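Local coordinates for sortase (Streptomyces avermitilis, PDB 5GO5), which is a sortase E, a cysteine transpeptidase of the housekeeping, calcium-independent class that probably attaches secreted proteins to the cell wall, at residues T126-Y131 against S187-E192. Residues are numbered along the deposited sequence; the frame is centred on the assembly and turned at random.
Sequences TTWFTY and STQPVE
Trp128 and Gln189 face each other as a hydrogen-bonded pair of the antiparallel ladder that joins strand 127-131 to strand 187-190. Trp128 N gives Gln189 O a bond of 2.8 Å running nearly along the C=O axis, and Gln189 N returns one to Trp128 O. Thr130 and Ser187 form the next such pair, with Thr130 N to Ser187 O almost straight at hydrogen (176°). Between them, Thr188 CA makes a CA-H...O contact with Trp128 O (3.2 Å). Just after the last ladder pair the chain turns into a 3-10 segment, and Val191 N bonds to Thr126 O at 3.0 Å, from 41° above the carbonyl plane. Gln189 NE2 bonds to Gly194 O, just beyond the segment.

Two waters extend this polar end. One donates to both Thr126 O and Glu192 OE1, so that the carbonyl receives two bonds. The other accepts from Trp128 NE1 in the plane of the indole and donates to Val191 O, linking the ring's N-H to the turn through one water.

Among the apolar contacts, the indole carries most. Its CG lies anti to the carbonyl carbon (chi1 -74°), and the five-membered ring rises off the sheet, leaning back toward the Thr126 end, where CG1 of Val191 sits 3.8 Å from Trp128 NE1; the two side chains cross at about a right angle. Pro196 and Leu199 of the C-terminal tail also touch this indole. With the Phe129 and Thr188 side chains on the other side of the sheet, CG2 of Thr188 meets Phe129 CD2 at 3.8 Å, while Thr127 CG2, from the same strand as Phe129, lies above one face of the phenyl ring, toward its rim.

Here, at the outer end of the sortase sheet and away from the active site, backbone bonds set the register, while the indole and its water hold strand 127-131 to the turn beyond Pro190.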
loop_
_atom_site.group_PDB
_atom_site.type_symbol
_atom_site.label_atom_id
_atom_site.label_comp_id
_atom_site.label_asym_id
_atom_site.label_seq_id
_atom_site.Cartn_x
_atom_site.Cartn_y
_atom_site.Cartn_z
ATOM N N THR A 126 10.031 13.385 -4.179
ATOM C CA THR A 126 10.812 14.209 -3.215
ATOM C C THR A 126 11.385 13.357 -2.091
ATOM O O THR A 126 12.556 13.543 -1.681
ATOM C CB THR A 126 9.937 15.300 -2.652
ATOM O OG1 THR A 126 9.615 16.191 -3.719
ATOM C CG2 THR A 126 10.621 16.100 -1.552
ATOM N N THR A 127 10.542 12.477 -1.569
ATOM C CA THR A 127 10.859 11.661 -0.393
ATOM C C THR A 127 10.608 10.182 -0.631
ATOM O O THR A 127 9.634 9.808 -1.295
ATOM C CB THR A 127 9.990 12.131 0.795
ATOM O OG1 THR A 127 10.171 13.552 1.011
ATOM C CG2 THR A 127 10.247 11.391 2.081
ATOM N N TRP A 128 11.481 9.355 -0.067
ATOM C CA TRP A 128 11.300 7.949 0.019
ATOM C C TRP A 128 10.707 7.615 1.372
ATOM O O TRP A 128 11.283 7.958 2.386
ATOM C CB TRP A 128 12.627 7.218 -0.028
ATOM C CG TRP A 128 13.265 7.175 -1.410
ATOM C CD1 TRP A 128 14.339 7.882 -1.832
ATOM C CD2 TRP A 128 12.865 6.344 -2.494
ATOM N NE1 TRP A 128 14.650 7.544 -3.145
ATOM C CE2 TRP A 128 13.757 6.591 -3.566
ATOM C CE3 TRP A 128 11.854 5.402 -2.658
ATOM C CZ2 TRP A 128 13.647 5.941 -4.781
ATOM C CZ3 TRP A 128 11.767 4.737 -3.853
ATOM C CH2 TRP A 128 12.644 5.021 -4.895
ATOM N N PHE A 129 9.598 6.887 1.361
ATOM C CA PHE A 129 8.897 6.459 2.569
ATOM C C PHE A 129 9.047 4.967 2.672
ATOM O O PHE A 129 8.634 4.242 1.751
ATOM C CB PHE A 129 7.398 6.812 2.443
ATOM C CG PHE A 129 7.113 8.278 2.296
ATOM C CD1 PHE A 129 7.168 8.896 1.045
ATOM C CD2 PHE A 129 6.830 9.061 3.422
ATOM C CE1 PHE A 129 6.905 10.263 0.910
ATOM C CE2 PHE A 129 6.546 10.431 3.287
ATOM C CZ PHE A 129 6.592 11.018 2.035
ATOM N N THR A 130 9.560 4.470 3.802
ATOM C CA THR A 130 9.638 3.050 4.038
ATOM C C THR A 130 8.654 2.661 5.108
ATOM O O THR A 130 8.827 3.070 6.259
ATOM C CB THR A 130 11.046 2.608 4.491
ATOM O OG1 THR A 130 11.982 2.941 3.460
ATOM C CG2 THR A 130 11.109 1.141 4.719
ATOM N N TYR A 131 7.653 1.863 4.721
ATOM C CA TYR A 131 6.729 1.262 5.646
ATOM C C TYR A 131 7.123 -0.178 5.935
ATOM O O TYR A 131 7.711 -0.851 5.076
ATOM C CB TYR A 131 5.313 1.304 5.087
ATOM C CG TYR A 131 4.669 2.657 5.000
ATOM C CD1 TYR A 131 4.880 3.503 3.910
ATOM C CD2 TYR A 131 3.805 3.127 6.019
ATOM C CE1 TYR A 131 4.242 4.748 3.809
ATOM C CE2 TYR A 131 3.168 4.361 5.912
ATOM C CZ TYR A 131 3.389 5.173 4.820
ATOM O OH TYR A 131 2.702 6.379 4.777
ATOM N N SER A 187 10.659 4.841 8.256
ATOM C CA SER A 187 11.685 5.816 7.939
ATOM C C SER A 187 11.324 6.626 6.712
ATOM O O SER A 187 10.466 6.233 5.925
ATOM C CB SER A 187 13.030 5.125 7.816
ATOM O OG SER A 187 13.015 4.158 6.831
ATOM N N THR A 188 11.959 7.780 6.621
ATOM C CA THR A 188 11.899 8.638 5.444
ATOM C C THR A 188 13.322 9.050 5.086
ATOM O O THR A 188 14.188 9.129 5.956
ATOM C CB THR A 188 11.087 9.925 5.682
ATOM O OG1 THR A 188 11.619 10.654 6.840
ATOM C CG2 THR A 188 9.665 9.636 5.876
ATOM N N GLN A 189 13.546 9.356 3.806
ATOM C CA GLN A 189 14.797 10.045 3.412
ATOM C C GLN A 189 14.547 10.765 2.113
ATOM O O GLN A 189 13.679 10.371 1.317
ATOM C CB GLN A 189 15.976 9.099 3.308
ATOM C CG GLN A 189 15.934 8.090 2.182
ATOM C CD GLN A 189 17.100 7.115 2.217
ATOM O OE1 GLN A 189 17.272 6.366 3.179
ATOM N NE2 GLN A 189 17.898 7.085 1.139
ATOM N N PRO A 190 15.311 11.825 1.835
ATOM C CA PRO A 190 15.137 12.522 0.574
ATOM C C PRO A 190 15.661 11.732 -0.614
ATOM O O PRO A 190 16.550 10.880 -0.486
ATOM C CB PRO A 190 15.979 13.801 0.729
ATOM C CG PRO A 190 16.580 13.746 2.058
ATOM C CD PRO A 190 16.348 12.443 2.700
ATOM N N VAL A 191 15.047 11.963 -1.771
ATOM C CA VAL A 191 15.539 11.311 -2.998
ATOM C C VAL A 191 16.994 11.737 -3.333
ATOM O O VAL A 191 17.728 10.956 -3.902
ATOM C CB VAL A 191 14.625 11.531 -4.201
ATOM C CG1 VAL A 191 13.236 10.935 -3.930
ATOM C CG2 VAL A 191 14.594 12.986 -4.603
ATOM N N GLU A 192 17.437 12.916 -2.869
ATOM C CA GLU A 192 18.901 13.265 -2.944
ATOM C C GLU A 192 19.860 12.299 -2.270
ATOM O O GLU A 192 21.018 12.172 -2.699
ATOM C CB GLU A 192 19.214 14.636 -2.349
ATOM C CG GLU A 192 18.701 15.810 -3.118
ATOM C CD GLU A 192 17.238 16.076 -2.931
ATOM O OE1 GLU A 192 16.543 15.337 -2.178
ATOM O OE2 GLU A 192 16.766 17.041 -3.539
HETATM O O HOH W 1 14.046 15.873 -1.754
HETATM O O HOH W 2 16.689 8.439 -4.945
#